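Local coordinates for protein exopolygalacturonase (Yersinia enterocolitica, PDB 2UVF) that probably hydrolyses pectin-derived polygalacturonic acid from the chain end as a family 28 exopolygalacturonase, and binds digalacturonic acid, at residues Ala91-Tyr99 / Ile282-Leu290; Met458-Ser469 / Arg488-Leu499. All blocks are in the same frame, centred on the assembly; numbering follows the deposited sequence.

Interaction 1 of 2, residues Ala91-Tyr99 / Ile282-Leu290. With NI (nickel (II) ion), chain J; SO4 (sulfate ion), chain G.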
loop_
_atom_site.group_PDB
_atom_site.type_symbol
_atom_site.label_atom_id
_atom_site.label_comp_id
_atom_site.label_asym_id
_atom_site.label_seq_id
_atom_site.Cartn_x
_atom_site.Cartn_y
_atom_site.Cartn_z
ATOM N N ALA A 91 9.825 -9.176 -2.590
ATOM C CA ALA A 91 8.991 -9.848 -1.596
ATOM C C ALA A 91 9.227 -11.357 -1.511
ATOM O O ALA A 91 9.146 -11.930 -0.426
ATOM C CB ALA A 91 7.531 -9.589 -1.880
ATOM N N LYS A 92 9.497 -11.987 -2.648
ATOM C CA LYS A 92 9.509 -13.438 -2.780
ATOM C C LYS A 92 10.500 -14.214 -1.911
ATOM O O LYS A 92 10.116 -15.225 -1.353
ATOM C CB LYS A 92 9.648 -13.857 -4.253
ATOM C CG LYS A 92 9.586 -15.358 -4.508
ATOM C CD LYS A 92 8.299 -15.993 -4.002
ATOM C CE LYS A 92 8.052 -17.337 -4.677
ATOM N NZ LYS A 92 9.328 -17.878 -5.200
ATOM N N PRO A 93 11.776 -13.777 -1.804
ATOM C CA PRO A 93 12.622 -14.490 -0.831
ATOM C C PRO A 93 12.077 -14.470 0.619
ATOM O O PRO A 93 12.288 -15.434 1.373
ATOM C CB PRO A 93 13.965 -13.760 -0.921
ATOM C CG PRO A 93 13.655 -12.447 -1.547
ATOM C CD PRO A 93 12.536 -12.715 -2.501
ATOM N N TYR A 94 11.398 -13.379 0.994
ATOM C CA TYR A 94 10.722 -13.278 2.292
ATOM C C TYR A 94 9.518 -14.186 2.385
ATOM O O TYR A 94 9.279 -14.785 3.411
ATOM C CB TYR A 94 10.332 -11.829 2.590
ATOM C CG TYR A 94 11.524 -10.987 2.976
ATOM C CD1 TYR A 94 11.939 -10.888 4.307
ATOM C CD2 TYR A 94 12.241 -10.301 2.008
ATOM C CE1 TYR A 94 13.041 -10.120 4.658
ATOM C CE2 TYR A 94 13.357 -9.546 2.340
ATOM C CZ TYR A 94 13.751 -9.442 3.655
ATOM O OH TYR A 94 14.870 -8.673 3.940
ATOM N N ILE A 95 8.756 -14.284 1.308
ATOM C CA ILE A 95 7.613 -15.179 1.256
ATOM C C ILE A 95 8.043 -16.638 1.384
ATOM O O ILE A 95 7.395 -17.427 2.079
ATOM C CB ILE A 95 6.769 -14.960 -0.048
ATOM C CG1 ILE A 95 6.104 -13.576 -0.007
ATOM C CG2 ILE A 95 5.759 -16.146 -0.279
ATOM C CD1 ILE A 95 5.774 -13.006 -1.370
ATOM N N ASP A 96 9.146 -17.008 0.734
ATOM C CA ASP A 96 9.582 -18.399 0.819
ATOM C C ASP A 96 10.040 -18.733 2.216
ATOM O O ASP A 96 9.711 -19.780 2.754
ATOM C CB ASP A 96 10.724 -18.651 -0.124
ATOM C CG ASP A 96 10.298 -18.777 -1.542
ATOM O OD1 ASP A 96 9.099 -18.748 -1.882
ATOM O OD2 ASP A 96 11.212 -18.904 -2.344
ATOM N N HIS A 97 10.791 -17.821 2.815
ATOM C CA HIS A 97 11.346 -18.052 4.127
ATOM C C HIS A 97 10.236 -18.169 5.163
ATOM O O HIS A 97 10.361 -18.913 6.146
ATOM C CB HIS A 97 12.361 -16.969 4.481
ATOM C CG HIS A 97 12.793 -17.025 5.908
ATOM N ND1 HIS A 97 12.220 -16.238 6.885
ATOM C CD2 HIS A 97 13.677 -17.828 6.537
ATOM C CE1 HIS A 97 12.767 -16.530 8.052
ATOM N NE2 HIS A 97 13.644 -17.501 7.873
ATOM N N PHE A 98 9.123 -17.488 4.904
ATOM C CA PHE A 98 7.968 -17.506 5.811
ATOM C C PHE A 98 7.535 -18.955 6.056
ATOM O O PHE A 98 7.189 -19.314 7.158
ATOM C CB PHE A 98 6.835 -16.657 5.227
ATOM C CG PHE A 98 5.556 -16.691 6.020
ATOM C CD1 PHE A 98 5.319 -15.748 7.029
ATOM C CD2 PHE A 98 4.561 -17.636 5.731
ATOM C CE1 PHE A 98 4.131 -15.762 7.744
ATOM C CE2 PHE A 98 3.376 -17.649 6.449
ATOM C CZ PHE A 98 3.154 -16.706 7.456
ATOM N N TYR A 99 7.561 -19.782 5.012
ATOM C CA TYR A 99 7.159 -21.177 5.146
ATOM C C TYR A 99 8.246 -22.116 5.686
ATOM O O TYR A 99 7.915 -23.246 6.035
ATOM C CB TYR A 99 6.618 -21.705 3.824
ATOM C CG TYR A 99 5.425 -20.933 3.313
ATOM C CD1 TYR A 99 4.144 -21.171 3.813
ATOM C CD2 TYR A 99 5.575 -19.965 2.327
ATOM C CE1 TYR A 99 3.052 -20.472 3.333
ATOM C CE2 TYR A 99 4.488 -19.249 1.860
ATOM C CZ TYR A 99 3.231 -19.522 2.358
ATOM O OH TYR A 99 2.151 -18.817 1.890
ATOM N N ILE A 282 18.673 -3.020 12.512
ATOM C CA ILE A 282 18.511 -4.395 12.990
ATOM C C ILE A 282 18.898 -5.371 11.850
ATOM O O ILE A 282 19.040 -4.952 10.698
ATOM C CB ILE A 282 17.070 -4.690 13.532
ATOM C CG1 ILE A 282 16.005 -4.406 12.489
ATOM C CG2 ILE A 282 16.804 -3.936 14.866
ATOM C CD1 ILE A 282 14.688 -5.092 12.741
ATOM N N THR A 283 19.120 -6.639 12.182
ATOM C CA THR A 283 19.288 -7.700 11.189
ATOM C C THR A 283 17.923 -8.400 11.071
ATOM O O THR A 283 17.380 -8.823 12.085
ATOM C CB THR A 283 20.402 -8.700 11.624
ATOM O OG1 THR A 283 21.667 -8.026 11.652
ATOM C CG2 THR A 283 20.497 -9.934 10.670
ATOM N N ASP A 284 17.372 -8.502 9.860
ATOM C CA ASP A 284 16.041 -9.130 9.679
ATOM C C ASP A 284 16.048 -10.664 9.600
ATOM O O ASP A 284 17.081 -11.288 9.836
ATOM C CB ASP A 284 15.193 -8.456 8.566
ATOM C CG ASP A 284 15.580 -8.878 7.140
ATOM O OD1 ASP A 284 16.208 -9.950 6.934
ATOM O OD2 ASP A 284 15.207 -8.124 6.205
ATOM N N GLU A 285 14.891 -11.252 9.315
ATOM C CA GLU A 285 14.671 -12.713 9.362
ATOM C C GLU A 285 15.360 -13.473 8.198
ATOM O O GLU A 285 15.566 -14.688 8.266
ATOM C CB GLU A 285 13.154 -13.044 9.444
ATOM C CG GLU A 285 12.285 -12.505 8.285
ATOM C CD GLU A 285 11.785 -11.072 8.486
ATOM O OE1 GLU A 285 12.294 -10.364 9.392
ATOM O OE2 GLU A 285 10.862 -10.657 7.745
ATOM N N LEU A 286 15.682 -12.749 7.131
ATOM C CA LEU A 286 16.588 -13.232 6.088
ATOM C C LEU A 286 18.065 -12.946 6.388
ATOM O O LEU A 286 18.957 -13.335 5.618
ATOM C CB LEU A 286 16.208 -12.593 4.751
ATOM C CG LEU A 286 15.555 -13.479 3.695
ATOM C CD1 LEU A 286 14.612 -14.420 4.293
ATOM C CD2 LEU A 286 14.910 -12.653 2.635
ATOM N N GLY A 287 18.311 -12.247 7.491
ATOM C CA GLY A 287 19.644 -11.806 7.875
ATOM C C GLY A 287 20.091 -10.571 7.123
ATOM O O GLY A 287 21.270 -10.291 7.042
ATOM N N ARG A 288 19.141 -9.841 6.544
ATOM C CA ARG A 288 19.441 -8.600 5.825
ATOM C C ARG A 288 19.331 -7.451 6.814
ATOM O O ARG A 288 18.707 -7.598 7.860
ATOM C CB ARG A 288 18.479 -8.417 4.650
ATOM C CG ARG A 288 18.566 -9.551 3.613
ATOM C CD ARG A 288 17.886 -9.135 2.361
ATOM N NE ARG A 288 17.779 -10.241 1.438
ATOM C CZ ARG A 288 17.033 -10.216 0.339
ATOM N NH1 ARG A 288 16.328 -9.129 0.052
ATOM N NH2 ARG A 288 16.995 -11.268 -0.472
ATOM N N SER A 289 19.971 -6.329 6.519
ATOM C CA SER A 289 19.899 -5.172 7.417
ATOM C C SER A 289 18.657 -4.312 7.114
ATOM O O SER A 289 18.384 -4.001 5.949
ATOM C CB SER A 289 21.163 -4.334 7.280
ATOM O OG SER A 289 20.983 -3.344 6.278
ATOM N N LEU A 290 17.899 -3.971 8.161
ATOM C CA LEU A 290 16.817 -2.973 8.069
ATOM C C LEU A 290 17.144 -1.716 8.858
ATOM O O LEU A 290 17.540 -1.826 10.025
ATOM C CB LEU A 290 15.525 -3.537 8.649
ATOM C CG LEU A 290 14.727 -4.494 7.801
ATOM C CD1 LEU A 290 13.590 -4.996 8.645
ATOM C CD2 LEU A 290 14.222 -3.785 6.549
HETATM NI NI NI J . 14.852 -18.420 9.349
HETATM S S SO4 G . 14.535 -5.935 1.775
HETATM O O1 SO4 G . 14.603 -5.842 0.314
HETATM O O2 SO4 G . 15.586 -6.838 2.234
HETATM O O3 SO4 G . 14.702 -4.640 2.435
HETATM O O4 SO4 G . 13.222 -6.447 2.133
HETATM O O HOH W 1 15.534 -16.432 10.174
HETATM O O HOH W 2 12.905 -18.694 10.554
#

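Interaction 2 of 2, residues Met458-Ser469 / Arg488-Leu499. With SO4 (sulfate ion), chain E.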
loop_
_atom_site.group_PDB
_atom_site.type_symbol
_atom_site.label_atom_id
_atom_site.label_comp_id
_atom_site.label_asym_id
_atom_site.label_seq_id
_atom_site.Cartn_x
_atom_site.Cartn_y
_atom_site.Cartn_z
ATOM N N MET A 458 2.052 -12.021 5.709
ATOM C CA MET A 458 2.282 -11.005 6.740
ATOM C C MET A 458 3.064 -11.609 7.904
ATOM O O MET A 458 2.664 -12.636 8.455
ATOM C CB MET A 458 0.960 -10.457 7.277
ATOM C CG MET A 458 0.114 -9.710 6.290
ATOM S SD MET A 458 -0.682 -10.769 5.064
ATOM C CE MET A 458 -1.782 -9.547 4.382
ATOM N N TYR A 459 4.164 -10.960 8.270
ATOM C CA TYR A 459 4.988 -11.401 9.387
ATOM C C TYR A 459 5.317 -10.210 10.269
ATOM O O TYR A 459 5.960 -9.292 9.807
ATOM C CB TYR A 459 6.268 -12.080 8.853
ATOM C CG TYR A 459 7.229 -12.473 9.941
ATOM C CD1 TYR A 459 6.864 -13.388 10.928
ATOM C CD2 TYR A 459 8.506 -11.931 9.991
ATOM C CE1 TYR A 459 7.762 -13.737 11.963
ATOM C CE2 TYR A 459 9.411 -12.284 10.998
ATOM C CZ TYR A 459 9.033 -13.181 11.967
ATOM O OH TYR A 459 9.922 -13.493 12.968
ATOM N N LEU A 460 4.835 -10.221 11.516
ATOM C CA LEU A 460 5.084 -9.184 12.562
ATOM C C LEU A 460 4.232 -7.919 12.443
ATOM O O LEU A 460 4.328 -6.995 13.289
ATOM C CB LEU A 460 6.574 -8.796 12.706
ATOM C CG LEU A 460 7.594 -9.886 13.061
ATOM C CD1 LEU A 460 8.997 -9.291 12.972
ATOM C CD2 LEU A 460 7.355 -10.525 14.409
ATOM N N THR A 461 3.389 -7.886 11.406
ATOM C CA THR A 461 2.472 -6.753 11.157
ATOM C C THR A 461 1.513 -6.657 12.348
ATOM O O THR A 461 1.302 -7.657 13.018
ATOM C CB THR A 461 1.675 -6.985 9.842
ATOM O OG1 THR A 461 2.462 -7.792 8.956
ATOM C CG2 THR A 461 1.314 -5.655 9.158
ATOM N N ASP A 462 0.940 -5.486 12.616
ATOM C CA ASP A 462 0.022 -5.343 13.750
ATOM C C ASP A 462 -1.303 -6.077 13.493
ATOM O O ASP A 462 -1.824 -6.781 14.369
ATOM C CB ASP A 462 -0.250 -3.860 14.079
ATOM C CG ASP A 462 0.910 -3.185 14.783
ATOM O OD1 ASP A 462 1.945 -3.841 14.986
ATOM O OD2 ASP A 462 0.792 -1.990 15.134
ATOM N N ILE A 463 -1.844 -5.891 12.290
ATOM C CA ILE A 463 -3.194 -6.300 11.958
ATOM C C ILE A 463 -3.179 -6.739 10.502
ATOM O O ILE A 463 -2.460 -6.158 9.704
ATOM C CB ILE A 463 -4.241 -5.126 12.251
ATOM C CG1 ILE A 463 -4.259 -4.782 13.748
ATOM C CG2 ILE A 463 -5.650 -5.495 11.795
ATOM C CD1 ILE A 463 -4.946 -3.467 14.137
ATOM N N GLY A 464 -3.950 -7.771 10.159
ATOM C CA GLY A 464 -4.147 -8.129 8.748
ATOM C C GLY A 464 -5.096 -7.177 8.021
ATOM O O GLY A 464 -4.713 -6.473 7.099
ATOM N N LEU A 465 -6.347 -7.160 8.445
ATOM C CA LEU A 465 -7.351 -6.342 7.816
ATOM C C LEU A 465 -7.905 -5.409 8.872
ATOM O O LEU A 465 -8.426 -5.858 9.899
ATOM C CB LEU A 465 -8.446 -7.209 7.180
ATOM C CG LEU A 465 -9.637 -6.511 6.529
ATOM C CD1 LEU A 465 -9.211 -5.513 5.469
ATOM C CD2 LEU A 465 -10.597 -7.553 5.931
ATOM N N ARG A 466 -7.760 -4.104 8.641
ATOM C CA ARG A 466 -8.194 -3.075 9.589
ATOM C C ARG A 466 -9.175 -2.112 8.919
ATOM O O ARG A 466 -8.833 -1.436 7.961
ATOM C CB ARG A 466 -6.979 -2.320 10.175
ATOM C CG ARG A 466 -7.292 -1.071 11.050
ATOM C CD ARG A 466 -8.062 -1.388 12.342
ATOM N NE ARG A 466 -7.679 -0.499 13.447
ATOM C CZ ARG A 466 -8.499 -0.076 14.412
ATOM N NH1 ARG A 466 -9.779 -0.428 14.414
ATOM N NH2 ARG A 466 -8.040 0.726 15.370
ATOM N N ALA A 467 -10.401 -2.084 9.432
ATOM C CA ALA A 467 -11.486 -1.253 8.894
ATOM C C ALA A 467 -11.963 -0.357 10.012
ATOM O O ALA A 467 -12.543 -0.822 11.003
ATOM C CB ALA A 467 -12.656 -2.102 8.308
ATOM N N LYS A 468 -11.674 0.930 9.858
ATOM C CA LYS A 468 -11.933 1.941 10.890
ATOM C C LYS A 468 -12.744 3.094 10.321
ATOM O O LYS A 468 -12.515 3.516 9.194
ATOM C CB LYS A 468 -10.614 2.455 11.504
ATOM C CG LYS A 468 -9.368 2.148 10.659
ATOM C CD LYS A 468 -8.399 3.323 10.539
ATOM C CE LYS A 468 -7.228 3.256 11.496
ATOM N NZ LYS A 468 -6.048 4.001 10.921
ATOM N N SER A 469 -13.709 3.583 11.097
ATOM C CA SER A 469 -14.429 4.817 10.754
ATOM C C SER A 469 -15.020 5.430 12.011
ATOM O O SER A 469 -14.786 4.918 13.112
ATOM C CB SER A 469 -15.532 4.554 9.729
ATOM O OG SER A 469 -15.988 5.761 9.150
ATOM N N ARG A 488 1.749 -14.585 10.337
ATOM C CA ARG A 488 2.482 -15.176 11.462
ATOM C C ARG A 488 2.961 -14.082 12.403
ATOM O O ARG A 488 3.515 -13.080 11.962
ATOM C CB ARG A 488 3.660 -16.037 10.956
ATOM C CG ARG A 488 4.670 -16.446 12.012
ATOM C CD ARG A 488 5.531 -17.629 11.617
ATOM N NE ARG A 488 5.801 -18.431 12.823
ATOM C CZ ARG A 488 6.952 -18.406 13.493
ATOM N NH1 ARG A 488 7.959 -17.661 13.046
ATOM N NH2 ARG A 488 7.104 -19.123 14.597
ATOM N N ASP A 489 2.745 -14.278 13.698
ATOM C CA ASP A 489 3.264 -13.361 14.708
ATOM C C ASP A 489 2.701 -11.940 14.569
ATOM O O ASP A 489 3.411 -10.958 14.787
ATOM C CB ASP A 489 4.798 -13.346 14.690
ATOM C CG ASP A 489 5.412 -14.646 15.169
ATOM O OD1 ASP A 489 4.715 -15.475 15.760
ATOM O OD2 ASP A 489 6.616 -14.844 14.976
ATOM N N LEU A 490 1.414 -11.838 14.251
ATOM C CA LEU A 490 0.741 -10.557 14.238
ATOM C C LEU A 490 0.876 -9.931 15.610
ATOM O O LEU A 490 0.844 -10.640 16.606
ATOM C CB LEU A 490 -0.729 -10.715 13.850
ATOM C CG LEU A 490 -1.044 -11.106 12.408
ATOM C CD1 LEU A 490 -2.538 -11.109 12.234
ATOM C CD2 LEU A 490 -0.366 -10.155 11.415
ATOM N N ALA A 491 1.084 -8.623 15.667
ATOM C CA ALA A 491 1.354 -7.973 16.960
ATOM C C ALA A 491 0.081 -7.603 17.712
ATOM O O ALA A 491 0.117 -7.454 18.934
ATOM C CB ALA A 491 2.277 -6.750 16.800
ATOM N N LYS A 492 -1.046 -7.467 17.010
ATOM C CA LYS A 492 -2.292 -7.112 17.700
ATOM C C LYS A 492 -3.462 -8.034 17.390
ATOM O O LYS A 492 -3.874 -8.831 18.237
ATOM C CB LYS A 492 -2.715 -5.662 17.416
ATOM C CG LYS A 492 -1.756 -4.565 17.835
ATOM C CD LYS A 492 -2.483 -3.203 17.653
ATOM C CE LYS A 492 -1.566 -1.995 17.891
ATOM N NZ LYS A 492 -0.576 -2.170 19.006
ATOM N N GLN A 493 -4.012 -7.906 16.187
ATOM C CA GLN A 493 -5.255 -8.575 15.839
ATOM C C GLN A 493 -5.265 -9.059 14.407
ATOM O O GLN A 493 -4.525 -8.548 13.583
ATOM C CB GLN A 493 -6.395 -7.597 16.026
ATOM C CG GLN A 493 -6.420 -6.974 17.414
ATOM C CD GLN A 493 -7.436 -5.888 17.501
ATOM O OE1 GLN A 493 -7.184 -4.757 17.099
ATOM N NE2 GLN A 493 -8.598 -6.224 18.001
ATOM N N VAL A 494 -6.123 -10.031 14.121
ATOM C CA VAL A 494 -6.309 -10.575 12.780
ATOM C C VAL A 494 -7.163 -9.641 11.903
ATOM O O VAL A 494 -6.767 -9.271 10.793
ATOM C CB VAL A 494 -6.953 -11.996 12.841
ATOM C CG1 VAL A 494 -7.251 -12.516 11.470
ATOM C CG2 VAL A 494 -6.071 -12.982 13.632
ATOM N N MET A 495 -8.348 -9.303 12.396
ATOM C CA MET A 495 -9.240 -8.389 11.702
ATOM C C MET A 495 -9.923 -7.471 12.709
ATOM O O MET A 495 -10.327 -7.907 13.786
ATOM C CB MET A 495 -10.269 -9.145 10.850
ATOM C CG MET A 495 -11.227 -8.247 10.083
ATOM S SD MET A 495 -12.288 -9.119 8.926
ATOM C CE MET A 495 -13.483 -9.885 10.035
ATOM N N VAL A 496 -10.014 -6.193 12.358
ATOM C CA VAL A 496 -10.816 -5.227 13.124
ATOM C C VAL A 496 -11.731 -4.432 12.194
ATOM O O VAL A 496 -11.374 -4.108 11.062
ATOM C CB VAL A 496 -9.964 -4.255 13.982
ATOM C CG1 VAL A 496 -10.834 -3.550 15.014
ATOM C CG2 VAL A 496 -8.865 -4.990 14.688
ATOM N N MET A 497 -12.938 -4.180 12.682
ATOM C CA MET A 497 -13.936 -3.359 12.026
ATOM C C MET A 497 -14.572 -2.536 13.143
ATOM O O MET A 497 -15.489 -3.008 13.816
ATOM C CB MET A 497 -14.998 -4.231 11.368
ATOM C CG MET A 497 -14.486 -5.275 10.394
ATOM S SD MET A 497 -15.857 -6.118 9.572
ATOM C CE MET A 497 -16.558 -4.815 8.585
ATOM N N THR A 498 -14.060 -1.331 13.379
ATOM C CA THR A 498 -14.638 -0.449 14.393
ATOM C C THR A 498 -15.403 0.692 13.751
ATOM O O THR A 498 -15.006 1.197 12.699
ATOM C CB THR A 498 -13.600 0.101 15.389
ATOM O OG1 THR A 498 -12.357 0.349 14.719
ATOM C CG2 THR A 498 -13.367 -0.892 16.504
ATOM N N LEU A 499 -16.519 1.058 14.387
ATOM C CA LEU A 499 -17.405 2.143 13.944
ATOM C C LEU A 499 -17.802 2.949 15.176
ATOM O O LEU A 499 -18.626 2.506 15.989
ATOM C CB LEU A 499 -18.652 1.578 13.259
ATOM C CG LEU A 499 -19.260 2.260 12.030
ATOM C CD1 LEU A 499 -20.427 1.425 11.514
ATOM C CD2 LEU A 499 -19.696 3.699 12.296
HETATM S S SO4 E . 5.190 -21.919 16.087
HETATM O O1 SO4 E . 5.742 -21.785 14.732
HETATM O O2 SO4 E . 5.980 -22.920 16.810
HETATM O O3 SO4 E . 5.276 -20.635 16.792
HETATM O O4 SO4 E . 3.794 -22.367 16.020
#

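Interaction 1 of 2, residues Ala91-Tyr99 / Ile282-Leu290
Tyr94 reaches from helix 92-100 to the hairpin, with Leu286 over one face of its ring. Its CB leaves the helix, and with CG anti to the carbonyl carbon (chi1 -74°) the long side chain spans the gap. The ring then forms a CH-pi contact: Leu286 CD2 sits almost on the normal, 3.4 Å from the Tyr94 centroid. Along the rim, Tyr94 CD1 has Glu285 OE2 near the ring plane at 3.6 Å. At the tip, Tyr94 OH comes within 2.4 Å of Asp284 OD2, a modelled spacing too short to trust in detail, and within 2.6 Å of O2 of a sulfate probably left from the crystallisation liquor. The hydroxyl has one proton for these two oxygens. Arg288, suited to an anion, gives an N-H from NH1 to the same sulfate O2 at 3.2 Å, while its NH2 passes Pro93 CG.

Asp284 fits the tight turn from 284 to 287 because OD1 accepts from Leu286 N (2.9 Å) in an Asx turn and from Arg288 N, which arrives from the opposite face of the carboxylate; Gly287 takes the positive phi. One helical turn beyond Tyr94, His97 NE2 binds nickel at 2.1 Å, and a water on that metal donates to Glu285 O. Leu286 CD1 meanwhile rests on His97 CB.

Helix 92-100, within the fibronectin type III region, thus settles on the 280-283/289-293 hairpin of the glycosidase. Phe397 and Tyr430 also meet the Tyr94 ring, Tyr430 and Arg432 hold the Glu285 carboxylate, and Phe98 packs on strands 448-459 and 476-490.

Interaction 2 of 2, residues Met458-Ser469 / Arg488-Leu499
Leu465 and Met495 pair in the interior of a right-handed parallel beta-helix, the fold of family 28, where like positions of successive coils stack. Leu465 CG is anti to the backbone N (chi1 177°), which sends its side chain alongside that of Met495 and leaves CD2 3.8 Å from Met495 SD. Next along the same face, Ala467 CB meets Met497 CG at 4.2 Å; alanine and the unbranched methionine chains suit this buried apolar interior. Phe482 and Ile438 border Leu465 in this core.

The strand axes of 466-469 and 495-499 approach to 4.7 Å at only 8° from parallel, a spacing set by backbone bonds such as Val496 N to Leu465 O and Ala467 N to Val496 O. On the outward face Ile463 CD1 touches Val496 CG2, and Arg466 runs alongside Val496, bent at chi2 and chi3, and NH1 makes a weak bond to Thr498 OG1, a tentative one since the arginine has a second conformer. Lys468, on this face too, reaches the bound galacturonic acid, so the ladder carries part of the substrate pocket.

At the turn, Asp462 O accepts from two amides: Lys492 N comes in the carbonyl plane on a lone pair, 2.8 Å away, and Gln493 N shares the same oxygen. The Asp462 and Lys492 side chains run side by side, their charges near but beyond a salt bridge. Farther out, Tyr459 lies beside Arg488, ring and guanidinium planes 2° apart, with Tyr459 CD1 3.9 Å from Arg488 CG. Bent at chi3, Arg488 turns its tip to a sulfate, NH2 donating to O1 at 3.0 Å and to O3 at 3.2 Å.

Interaction 1 joins two domains at a partly buried seam, whereas interaction 2 belongs to the repeating frame of the beta-helix, with an apolar core on one side and polar ends at the turns. The seam is made by side chains, an aromatic ring and carboxylates among them, with a sulfate, probably from the crystallisation liquor, and a nickel ion bound beside it; the coil-to-coil contact depends mainly on backbone amides in parallel register, with apolar side chains paired in the interior and mixed ones outside. The two contacts touch at Phe98 and Glu285, where the helix and the hairpin turn meet the coil ends: Phe98 CE1 packs 3.3 Å from Arg488 CB, and Glu285 OE2 lies 3.5 Å from Tyr459 CD2.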